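Local coordinates for protein ARF-like GTPase (Chlamydomonas reinhardtii, PDB 4M9Q) that belongs to the ADP-ribosylation factor family of small P-loop GTPases and is also known as Arl13B, at residues K17-L20 with L21-Q25; L162-L165 with V166-D170; P84-F87 with E88-K91. All coordinates share one frame; numbering follows the deposited sequence. Where two conformers were deposited one is given.

Overall arrangement
The three contacts are local, each between neighbouring turns of one helix or at its start. Interaction 1 is buried on helix 17-24, and its chemistry is dominated by phosphate oxygens and a magnesium ion. Interaction 2 is partly buried on helix 157-190, with apolar residues against the sheet and a tryptophan whose carbonyl takes two bonds from one threonine. These two touch, Ile24 CD1 lying 4.3 Å from Leu162 CD2, although their centres are about 18 Å apart. Interaction 3, also partly buried, starts helix 87-99 with a salt bridge. Its centre lies about 26 Å from that of interaction 2, on the opposite side of the chain's centre.

Interaction 1. Residues K17-L20 with L21-Q25; sequences KTTL and LNSIQ. With MG (magnesium ion), chain E; GNP (phosphoaminophosphonic acid-guanylate ester), chain D.
Thr18 and Asn22 meet one helical turn apart: Asn22 N donates to Thr18 O at 3.0 Å, with an almost straight N-H...O angle of 179°. The CB bond of Thr18 points away from the following turn, and OG1 binds the magnesium ion at 1.9 Å. Oxygens O1G and O1B of phosphoaminophosphonic acid-guanylate ester, two waters and Thr35 OG1 bring the ligands of the magnesium ion to six. The hydroxyl can serve the metal because it stands beside the backbone N of Thr18, and that N itself donates to the metal-bound O1B, 3.0 Å away.

Lys17 and Thr19 hold the phosphates on either side of Thr18 in sequence. The Lys17 chain bends at chi3 (-74°) and chi4 (-70°), turning the ammonium back over the phosphates, where NZ bonds to O2G at 2.6 Å and to O2B at 2.9 Å. The backbone N of Lys17 also donates to O2B, which is therefore gripped twice by one residue. Thr19 uses the same device on the alpha phosphate: OG1 reaches O2A at 2.7 Å, and the Thr19 amide is a second donor to that oxygen.

This series of amides at a helix start, with a lysine and a metal-binding threonine, is consistent with a Walker A P-loop, in which the first turn of helix 17-24 receives the phosphates. Gly11 O accepts another bond from Lys17 NZ, and Asp54 OD2 is hydrogen-bonded to Thr18 OG1, which should fix its direction.

Behind this shell the helix is held by backbone bonds such as Leu21 N to Lys17 O at 2.8 Å. On the flank next to helix 157-190, Leu20 CD2 packs against Ile24 CD1 at 4.1 Å, and Leu158 touches both side chains. Ser23 OG is hydrogen-bonded to Ala146 O.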
ATOM      1  N   LYS A  17      -2.247  -2.989   8.058  1.00 31.36           N
ATOM      2  CA  LYS A  17      -1.048  -2.725   7.262  1.00 29.73           C
ATOM      3  C   LYS A  17       0.168  -3.264   7.986  1.00 32.87           C
ATOM      4  O   LYS A  17       0.964  -4.025   7.423  1.00 34.35           O
ATOM      5  CB  LYS A  17      -0.849  -1.241   7.068  1.00 28.88           C
ATOM      6  CG  LYS A  17      -2.003  -0.541   6.408  1.00 29.80           C
ATOM      7  CD  LYS A  17      -1.774   0.967   6.247  1.00 30.87           C
ATOM      8  CE  LYS A  17      -1.896   1.699   7.578  1.00 32.85           C
ATOM      9  NZ  LYS A  17      -3.291   1.731   8.076  1.00 34.96           N
ATOM     10  N   THR A  18       0.335  -2.871   9.247  1.00 34.31           N
ATOM     11  CA  THR A  18       1.499  -3.307   9.985  1.00 33.90           C
ATOM     12  C   THR A  18       1.531  -4.841  10.094  1.00 35.70           C
ATOM     13  O   THR A  18       2.569  -5.451   9.877  1.00 37.28           O
ATOM     14  CB  THR A  18       1.590  -2.572  11.320  1.00 34.29           C
ATOM     15  OG1 THR A  18       1.599  -1.163  11.062  1.00 33.76           O
ATOM     16  CG2 THR A  18       2.884  -2.896  12.112  1.00 33.88           C
ATOM     17  N   THR A  19       0.386  -5.473  10.344  1.00 36.42           N
ATOM     18  CA  THR A  19       0.317  -6.940  10.426  1.00 35.83           C
ATOM     19  C   THR A  19       0.647  -7.561   9.066  1.00 36.22           C
ATOM     20  O   THR A  19       1.318  -8.562   8.959  1.00 35.33           O
ATOM     21  CB  THR A  19      -1.069  -7.385  10.890  1.00 35.92           C
ATOM     22  OG1 THR A  19      -1.434  -6.644  12.077  1.00 35.26           O
ATOM     23  CG2 THR A  19      -1.116  -8.917  11.205  1.00 36.11           C
ATOM     24  N   LEU A  20       0.188  -6.920   8.010  1.00 35.57           N
ATOM     25  CA  LEU A  20       0.433  -7.416   6.671  1.00 34.49           C
ATOM     26  C   LEU A  20       1.915  -7.313   6.339  1.00 35.06           C
ATOM     27  O   LEU A  20       2.541  -8.244   5.855  1.00 35.47           O
ATOM     28  CB  LEU A  20      -0.422  -6.653   5.687  1.00 34.17           C
ATOM     29  CG  LEU A  20      -0.396  -7.207   4.274  1.00 35.45           C
ATOM     30  CD1 LEU A  20      -1.785  -7.019   3.659  1.00 36.83           C
ATOM     31  CD2 LEU A  20       0.712  -6.513   3.494  1.00 29.75           C
ATOM     32  N   LEU A  21       2.517  -6.211   6.705  1.00 38.04           N
ATOM     33  CA  LEU A  21       3.941  -6.078   6.491  1.00 37.32           C
ATOM     34  C   LEU A  21       4.741  -7.122   7.222  1.00 40.27           C
ATOM     35  O   LEU A  21       5.617  -7.721   6.633  1.00 46.37           O
ATOM     36  CB  LEU A  21       4.417  -4.719   6.941  1.00 37.84           C
ATOM     37  CG  LEU A  21       5.856  -4.465   6.509  1.00 40.43           C
ATOM     38  CD1 LEU A  21       5.979  -4.847   5.021  1.00 39.09           C
ATOM     39  CD2 LEU A  21       6.273  -3.038   6.808  1.00 37.84           C
ATOM     40  N   ASN A  22       4.468  -7.324   8.508  1.00 41.60           N
ATOM     41  CA  ASN A  22       5.075  -8.407   9.257  1.00 41.89           C
ATOM     42  C   ASN A  22       4.882  -9.729   8.543  1.00 42.45           C
ATOM     43  O   ASN A  22       5.843 -10.415   8.275  1.00 45.15           O
ATOM     44  CB  ASN A  22       4.534  -8.511  10.704  1.00 44.70           C
ATOM     45  CG  ASN A  22       4.910  -7.300  11.563  1.00 47.95           C
ATOM     46  OD1 ASN A  22       5.870  -6.555  11.258  1.00 50.78           O
ATOM     47  ND2 ASN A  22       4.144  -7.070  12.618  1.00 48.11           N
ATOM     48  N   SER A  23       3.661 -10.075   8.182  1.00 41.76           N
ATOM     49  CA  SER A  23       3.394 -11.393   7.610  1.00 44.29           C
ATOM     50  C   SER A  23       4.046 -11.583   6.263  1.00 45.26           C
ATOM     51  O   SER A  23       4.365 -12.691   5.874  1.00 43.66           O
ATOM     52  CB  SER A  23       1.889 -11.617   7.494  1.00 45.07           C
ATOM     53  OG  SER A  23       1.343 -11.773   8.805  1.00 46.19           O
ATOM     54  N   ILE A  24       4.231 -10.494   5.537  1.00 46.27           N
ATOM     55  CA  ILE A  24       4.836 -10.590   4.212  1.00 48.92           C
ATOM     56  C   ILE A  24       6.329 -10.874   4.324  1.00 51.93           C
ATOM     57  O   ILE A  24       6.896 -11.520   3.437  1.00 53.67           O
ATOM     58  CB  ILE A  24       4.530  -9.353   3.367  1.00 45.05           C
ATOM     59  CG1 ILE A  24       4.219  -9.715   1.950  1.00 48.45           C
ATOM     60  CG2 ILE A  24       5.657  -8.375   3.376  1.00 47.04           C
ATOM     61  CD1 ILE A  24       3.447  -8.602   1.277  1.00 49.98           C
ATOM     62  N   GLN A  25       6.919 -10.397   5.426  0.50 52.08           N
ATOM     63  CA  GLN A  25       8.308 -10.658   5.814  0.50 55.61           C
ATOM     64  C   GLN A  25       8.472 -11.960   6.636  0.50 61.41           C
ATOM     65  O   GLN A  25       9.459 -12.121   7.348  0.50 62.08           O
ATOM     66  CB  GLN A  25       8.837  -9.481   6.663  0.50 54.14           C
ATOM     67  CG  GLN A  25       9.610  -8.392   5.929  0.50 51.70           C
ATOM     68  CD  GLN A  25      11.115  -8.423   6.179  0.50 55.55           C
ATOM     69  OE1 GLN A  25      11.589  -8.729   7.296  0.50 58.87           O
ATOM     70  NE2 GLN A  25      11.885  -8.100   5.136  0.50 52.98           N
TER
HETATM   71 MG    MG E 302       0.349   0.098  11.696  1.00 38.70          MG
HETATM   72  PG  GNP D 301      -2.537   1.819  11.963  1.00 34.29           P
HETATM   73  O1G GNP D 301      -1.004   1.444  12.330  1.00 36.53           O
HETATM   74  O2G GNP D 301      -2.661   2.335  10.488  1.00 36.00           O
HETATM   75  O3G GNP D 301      -3.040   2.774  13.061  1.00 40.23           O
HETATM   76  N3B GNP D 301      -3.398   0.354  11.937  1.00 32.68           N
HETATM   77  PB  GNP D 301      -2.787  -0.902  10.986  1.00 29.89           P
HETATM   78  O1B GNP D 301      -1.173  -0.934  10.956  1.00 29.23           O
HETATM   79  O2B GNP D 301      -3.405  -0.737   9.625  1.00 29.08           O
HETATM   80  O3A GNP D 301      -3.427  -2.163  11.711  1.00 32.94           O
HETATM   81  PA  GNP D 301      -2.676  -3.387  12.395  1.00 34.67           P
HETATM   82  O1A GNP D 301      -2.110  -2.746  13.602  1.00 37.88           O
HETATM   83  O2A GNP D 301      -1.836  -4.039  11.353  1.00 31.68           O
HETATM   84  O5' GNP D 301      -3.954  -4.288  12.718  1.00 34.61           O
HETATM   85  C5' GNP D 301      -5.089  -3.693  13.392  1.00 36.04           C
HETATM   86  C4' GNP D 301      -5.856  -4.766  14.209  1.00 36.68           C
HETATM   87  O4' GNP D 301      -6.359  -5.716  13.258  1.00 35.44           O
HETATM   88  C3' GNP D 301      -4.970  -5.620  15.105  1.00 37.61           C
HETATM   89  O3' GNP D 301      -5.698  -6.258  16.153  1.00 42.29           O
HETATM   90  C2' GNP D 301      -4.569  -6.759  14.230  1.00 36.14           C
HETATM   91  O2' GNP D 301      -4.222  -7.931  14.908  1.00 36.51           O
HETATM   92  C1' GNP D 301      -5.854  -7.015  13.508  1.00 35.78           C
HETATM   93  N9  GNP D 301      -5.747  -7.753  12.247  1.00 35.21           N
HETATM   94  C8  GNP D 301      -4.894  -7.469  11.265  1.00 34.66           C
HETATM   95  N7  GNP D 301      -5.090  -8.283  10.219  1.00 33.64           N
HETATM   96  C5  GNP D 301      -6.077  -9.124  10.544  1.00 34.83           C
HETATM   97  C6  GNP D 301      -6.731 -10.250   9.854  1.00 35.37           C
HETATM   98  O6  GNP D 301      -6.384 -10.611   8.714  1.00 34.49           O
HETATM   99  N1  GNP D 301      -7.713 -10.853  10.488  1.00 39.16           N
HETATM  100  C2  GNP D 301      -8.127 -10.484  11.740  1.00 39.52           C
HETATM  101  N2  GNP D 301      -9.123 -11.190  12.281  1.00 40.67           N
HETATM  102  N3  GNP D 301      -7.578  -9.461  12.446  1.00 39.10           N
HETATM  103  C4  GNP D 301      -6.522  -8.777  11.890  1.00 36.66           C
HETATM  104  O   HOH W   1       0.076  -1.022  13.434  1.00 33.20           O
HETATM  105  O   HOH W   2       0.568   1.194   9.994  1.00 34.85           O

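Interaction 2. Residues L162-L165 with V166-D170; sequences LKWL and VGTVD
Trp164 O is gripped twice by Thr168, one turn further along the helix. Thr168 OG1 donates to it at 2.8 Å and Thr168 N at 3.0 Å, and the two donors reach the oxygen from opposite faces of the carbonyl plane, tilted 29° and 28° from it. The hydroxyl can turn back because OG1 stands beside the backbone N of Thr168 (chi1 -58°). This is the common intrahelical bond of a threonine to the carbonyl four residues before it.

The same OG1 also lies over one face of the Trp164 indole, toward the rim of the ring, with CE2 its nearest ring atom at 3.5 Å. On another flank of the helix, the side chains of Leu162 and Val166 meet at an oblique angle, CD1 of Leu162 lying 4.1 Å from CG2 of Val166, and this valine branch also rests on the Leu162 carbonyl, CG2 to O being 3.3 Å. The backbone bond Val169 N to Leu165 O, 2.8 Å, continues the helical ladder.

Helix 157-190 lays its apolar flank on the central sheet: Leu162 and Leu165 touch Ile7 of strand 3-10, and Leu165 and Val169 touch Ala74 of strand 74-80. Val166 lies against Glu45 of strand 38-45.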
ATOM      1  N   LEU A 162       1.700  -8.912  -4.057  1.00 31.57           N
ATOM      2  CA  LEU A 162       3.005  -8.281  -4.275  1.00 31.54           C
ATOM      3  C   LEU A 162       3.565  -8.584  -5.656  1.00 31.97           C
ATOM      4  O   LEU A 162       4.056  -7.683  -6.323  1.00 29.99           O
ATOM      5  CB  LEU A 162       3.995  -8.669  -3.177  1.00 31.85           C
ATOM      6  CG  LEU A 162       5.308  -7.922  -3.167  1.00 32.50           C
ATOM      7  CD1 LEU A 162       5.066  -6.436  -3.036  1.00 31.88           C
ATOM      8  CD2 LEU A 162       6.180  -8.403  -2.027  1.00 33.90           C
ATOM      9  N   LYS A 163       3.448  -9.829  -6.104  1.00 34.98           N
ATOM     10  CA  LYS A 163       3.998 -10.222  -7.414  1.00 38.52           C
ATOM     11  C   LYS A 163       3.260  -9.533  -8.562  1.00 36.17           C
ATOM     12  O   LYS A 163       3.863  -9.178  -9.554  1.00 35.98           O
ATOM     13  CB  LYS A 163       3.878 -11.733  -7.644  1.00 43.47           C
ATOM     14  CG  LYS A 163       5.025 -12.547  -7.084  1.00 48.75           C
ATOM     15  CD  LYS A 163       4.744 -14.065  -7.059  1.00 51.80           C
ATOM     16  CE  LYS A 163       6.032 -14.834  -6.768  1.00 56.57           C
ATOM     17  NZ  LYS A 163       7.003 -14.848  -7.941  1.00 59.16           N
ATOM     18  N   TRP A 164       1.944  -9.384  -8.435  1.00 34.33           N
ATOM     19  CA  TRP A 164       1.200  -8.623  -9.429  1.00 33.55           C
ATOM     20  C   TRP A 164       1.695  -7.178  -9.444  1.00 34.76           C
ATOM     21  O   TRP A 164       1.860  -6.596 -10.504  1.00 39.85           O
ATOM     22  CB  TRP A 164      -0.276  -8.657  -9.133  1.00 31.07           C
ATOM     23  CG  TRP A 164      -1.017  -7.745 -10.051  1.00 32.30           C
ATOM     24  CD1 TRP A 164      -1.474  -8.016 -11.356  1.00 33.40           C
ATOM     25  CD2 TRP A 164      -1.349  -6.352  -9.827  1.00 29.49           C
ATOM     26  NE1 TRP A 164      -2.068  -6.913 -11.895  1.00 32.18           N
ATOM     27  CE2 TRP A 164      -2.015  -5.883 -11.036  1.00 30.65           C
ATOM     28  CE3 TRP A 164      -1.206  -5.512  -8.795  1.00 28.62           C
ATOM     29  CZ2 TRP A 164      -2.492  -4.622 -11.150  1.00 30.73           C
ATOM     30  CZ3 TRP A 164      -1.667  -4.211  -8.929  1.00 28.46           C
ATOM     31  CH2 TRP A 164      -2.282  -3.782 -10.096  1.00 29.70           C
ATOM     32  N   LEU A 165       1.937  -6.586  -8.272  1.00 32.47           N
ATOM     33  CA  LEU A 165       2.358  -5.187  -8.212  1.00 35.23           C
ATOM     34  C   LEU A 165       3.720  -5.045  -8.871  1.00 36.43           C
ATOM     35  O   LEU A 165       3.923  -4.172  -9.722  1.00 35.29           O
ATOM     36  CB  LEU A 165       2.523  -4.696  -6.778  1.00 33.12           C
ATOM     37  CG  LEU A 165       1.920  -3.389  -6.302  1.00 31.76           C
ATOM     38  CD1 LEU A 165       2.729  -2.851  -5.135  1.00 29.91           C
ATOM     39  CD2 LEU A 165       1.742  -2.395  -7.383  1.00 33.58           C
ATOM     40  N   VAL A 166       4.636  -5.915  -8.453  1.00 35.84           N
ATOM     41  CA  VAL A 166       6.014  -5.789  -8.890  1.00 38.50           C
ATOM     42  C   VAL A 166       6.082  -6.016 -10.391  1.00 38.40           C
ATOM     43  O   VAL A 166       6.788  -5.306 -11.092  1.00 41.33           O
ATOM     44  CB  VAL A 166       6.965  -6.711  -8.095  1.00 37.85           C
ATOM     45  CG1 VAL A 166       8.322  -6.718  -8.768  1.00 37.39           C
ATOM     46  CG2 VAL A 166       7.047  -6.212  -6.634  1.00 33.90           C
ATOM     47  N   GLY A 167       5.315  -6.969 -10.875  1.00 38.19           N
ATOM     48  CA  GLY A 167       5.232  -7.228 -12.307  1.00 40.66           C
ATOM     49  C   GLY A 167       4.665  -6.052 -13.074  1.00 40.53           C
ATOM     50  O   GLY A 167       5.080  -5.769 -14.189  1.00 43.89           O
ATOM     51  N   THR A 168       3.720  -5.348 -12.479  1.00 36.81           N
ATOM     52  CA  THR A 168       3.191  -4.180 -13.145  1.00 36.26           C
ATOM     53  C   THR A 168       4.221  -3.104 -13.165  1.00 37.18           C
ATOM     54  O   THR A 168       4.426  -2.495 -14.212  1.00 41.45           O
ATOM     55  CB  THR A 168       1.917  -3.694 -12.464  1.00 33.83           C
ATOM     56  OG1 THR A 168       0.967  -4.761 -12.478  1.00 33.51           O
ATOM     57  CG2 THR A 168       1.313  -2.578 -13.153  1.00 32.51           C
ATOM     58  N   VAL A 169       4.901  -2.863 -12.038  1.00 37.03           N
ATOM     59  CA  VAL A 169       5.987  -1.861 -12.025  1.00 37.66           C
ATOM     60  C   VAL A 169       7.079  -2.294 -13.023  1.00 40.02           C
ATOM     61  O   VAL A 169       7.508  -1.508 -13.822  1.00 39.20           O
ATOM     62  CB  VAL A 169       6.571  -1.663 -10.633  1.00 37.46           C
ATOM     63  CG1 VAL A 169       7.806  -0.724 -10.658  1.00 35.08           C
ATOM     64  CG2 VAL A 169       5.465  -1.130  -9.722  1.00 36.10           C
ATOM     65  N   ASP A 170       7.433  -3.577 -13.031  1.00 41.48           N
ATOM     66  CA  ASP A 170       8.479  -4.052 -13.898  1.00 45.46           C
ATOM     67  C   ASP A 170       8.196  -3.766 -15.362  1.00 49.32           C
ATOM     68  O   ASP A 170       9.053  -3.312 -16.055  1.00 49.46           O
ATOM     69  CB  ASP A 170       8.684  -5.548 -13.730  1.00 46.64           C
ATOM     70  CG  ASP A 170       9.749  -6.081 -14.677  1.00 48.32           C
ATOM     71  OD1 ASP A 170      10.913  -5.630 -14.570  1.00 50.87           O
ATOM     72  OD2 ASP A 170       9.424  -6.917 -15.527  1.00 47.31           O
TER

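Interaction 3. Residues P84-F87 with E88-K91; sequences PGRF and EESK
Arg86 and Glu89 are joined by a salt bridge that spans the junction between the 3-10 segment 84-86 and helix 87-99. Past CB, the Arg86 chain comes alongside the glutamate at CG, which is 4.2 Å from Glu89 OE2. Bends at chi2 and chi3 then carry it round that same oxygen. CD approaches OE2 to 2.9 Å, a separation so short that its exact value is doubtful, and NE follows at 3.6 Å from OE2. CZ also stays close to OE2, and at the tip NH1 donates to OE2 at 2.6 Å, with an N-H...O angle of 172°. The oxygen lies at the guanidinium edge, close to its plane, but the bond meets the carboxylate from above, 53° out of that plane. The two flat groups are turned 61° against each other, so the bridge has one hydrogen bond, NH1 to OE2, rather than a coplanar, two-pronged pairing. Glu89 takes a first torsion of 64°, which puts CG close to both its backbone N and its carbonyl carbon, and from there runs out straight to the arginine.

The backbone beneath makes the change from the 3-10 segment 84-86 to the helix. Phe87 N donates to Pro84 O, Ser90 N to Arg86 O at 2.9 Å, and Lys91 N to Phe87 O at 2.8 Å. Pro84 CA sits over the centre of the Phe87 ring, 3.5 Å above its plane, consistent with a CH-pi contact.

Both partners of the bridge have further charges: Arg86 NH2 pairs with Asp13 and Glu89 OE1 with Arg62, so the pair is part of a wider ionic network. Ser90 OG is hydrogen-bonded to Tyr77 OH of strand 74-80. Phe87 and Ser90 both pack on Val79 of that strand, whose following loop leads into helix 87-99.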
ATOM      1  N   PRO A  84     -17.398  -2.821   6.569  1.00 44.73           N
ATOM      2  CA  PRO A  84     -18.041  -1.980   5.545  1.00 44.54           C
ATOM      3  C   PRO A  84     -18.490  -0.598   6.043  1.00 44.91           C
ATOM      4  O   PRO A  84     -18.683   0.319   5.243  1.00 43.79           O
ATOM      5  CB  PRO A  84     -19.275  -2.794   5.132  1.00 45.53           C
ATOM      6  CG  PRO A  84     -19.224  -4.066   5.883  1.00 47.16           C
ATOM      7  CD  PRO A  84     -18.305  -3.879   7.039  1.00 47.05           C
ATOM      8  N   GLY A  85     -18.659  -0.447   7.351  1.00 45.55           N
ATOM      9  CA  GLY A  85     -18.954   0.850   7.903  1.00 47.04           C
ATOM     10  C   GLY A  85     -17.922   1.876   7.505  1.00 47.98           C
ATOM     11  O   GLY A  85     -18.240   3.065   7.477  1.00 48.11           O
ATOM     12  N   ARG A  86     -16.692   1.432   7.181  1.00 44.36           N
ATOM     13  CA  ARG A  86     -15.623   2.354   6.907  1.00 43.03           C
ATOM     14  C   ARG A  86     -15.282   2.447   5.437  1.00 41.35           C
ATOM     15  O   ARG A  86     -14.333   3.163   5.046  1.00 42.16           O
ATOM     16  CB  ARG A  86     -14.409   1.965   7.737  1.00 43.50           C
ATOM     17  CG  ARG A  86     -14.645   2.114   9.223  1.00 46.75           C
ATOM     18  CD  ARG A  86     -13.798   3.236   9.811  1.00 49.46           C
ATOM     19  NE  ARG A  86     -12.621   2.720  10.449  1.00 48.96           N
ATOM     20  CZ  ARG A  86     -11.521   3.410  10.709  1.00 50.69           C
ATOM     21  NH1 ARG A  86     -11.408   4.691  10.392  1.00 49.03           N
ATOM     22  NH2 ARG A  86     -10.505   2.780  11.288  1.00 52.31           N
ATOM     23  N   PHE A  87     -16.041   1.754   4.608  1.00 40.48           N
ATOM     24  CA  PHE A  87     -15.748   1.739   3.175  1.00 40.35           C
ATOM     25  C   PHE A  87     -15.790   3.123   2.603  1.00 42.55           C
ATOM     26  O   PHE A  87     -14.959   3.467   1.783  1.00 43.84           O
ATOM     27  CB  PHE A  87     -16.697   0.838   2.395  1.00 39.35           C
ATOM     28  CG  PHE A  87     -16.386  -0.634   2.481  1.00 39.19           C
ATOM     29  CD1 PHE A  87     -15.304  -1.135   3.239  1.00 39.32           C
ATOM     30  CD2 PHE A  87     -17.196  -1.549   1.826  1.00 39.05           C
ATOM     31  CE1 PHE A  87     -15.062  -2.510   3.308  1.00 36.25           C
ATOM     32  CE2 PHE A  87     -16.958  -2.921   1.924  1.00 37.99           C
ATOM     33  CZ  PHE A  87     -15.881  -3.388   2.662  1.00 35.85           C
ATOM     34  N   GLU A  88     -16.741   3.940   3.026  0.50 47.13           N
ATOM     35  CA  GLU A  88     -16.865   5.259   2.419  0.50 50.77           C
ATOM     36  C   GLU A  88     -15.689   6.164   2.782  0.50 51.30           C
ATOM     37  O   GLU A  88     -15.219   6.896   1.909  0.50 53.61           O
ATOM     38  CB  GLU A  88     -18.196   5.926   2.749  0.50 54.17           C
ATOM     39  CG  GLU A  88     -18.525   7.081   1.813  0.50 57.64           C
ATOM     40  CD  GLU A  88     -19.103   6.617   0.489  0.50 58.56           C
ATOM     41  OE1 GLU A  88     -19.229   5.396   0.301  0.50 59.06           O
ATOM     42  OE2 GLU A  88     -19.431   7.466  -0.364  0.50 60.58           O
ATOM     43  N   GLU A  89     -15.191   6.125   4.027  1.00 49.92           N
ATOM     44  CA  GLU A  89     -14.008   6.929   4.330  1.00 50.25           C
ATOM     45  C   GLU A  89     -12.750   6.359   3.665  1.00 48.02           C
ATOM     46  O   GLU A  89     -11.853   7.118   3.289  1.00 46.76           O
ATOM     47  CB  GLU A  89     -13.754   7.227   5.808  1.00 49.95           C
ATOM     48  CG  GLU A  89     -13.457   6.084   6.705  1.00 48.66           C
ATOM     49  CD  GLU A  89     -12.796   6.517   8.025  1.00 50.71           C
ATOM     50  OE1 GLU A  89     -11.829   7.329   8.046  1.00 49.99           O
ATOM     51  OE2 GLU A  89     -13.253   6.022   9.085  1.00 53.53           O
ATOM     52  N   SER A  90     -12.699   5.047   3.496  1.00 44.16           N
ATOM     53  CA  SER A  90     -11.557   4.467   2.818  1.00 42.17           C
ATOM     54  C   SER A  90     -11.598   4.919   1.360  1.00 43.52           C
ATOM     55  O   SER A  90     -10.561   5.240   0.797  1.00 44.98           O
ATOM     56  CB  SER A  90     -11.545   2.938   2.929  1.00 40.13           C
ATOM     57  OG  SER A  90     -10.247   2.408   2.656  1.00 37.27           O
ATOM     58  N   LYS A  91     -12.784   4.956   0.769  1.00 43.16           N
ATOM     59  CA  LYS A  91     -12.950   5.468  -0.578  1.00 47.34           C
ATOM     60  C   LYS A  91     -12.482   6.944  -0.702  1.00 52.75           C
ATOM     61  O   LYS A  91     -11.799   7.315  -1.668  1.00 51.76           O
ATOM     62  CB  LYS A  91     -14.414   5.297  -1.016  1.00 49.60           C
ATOM     63  CG  LYS A  91     -14.796   5.891  -2.371  1.00 55.21           C
ATOM     64  CD  LYS A  91     -16.302   5.741  -2.631  1.00 61.91           C
ATOM     65  CE  LYS A  91     -16.802   6.654  -3.736  1.00 66.67           C
ATOM     66  NZ  LYS A  91     -18.276   6.855  -3.699  1.00 70.49           N
TER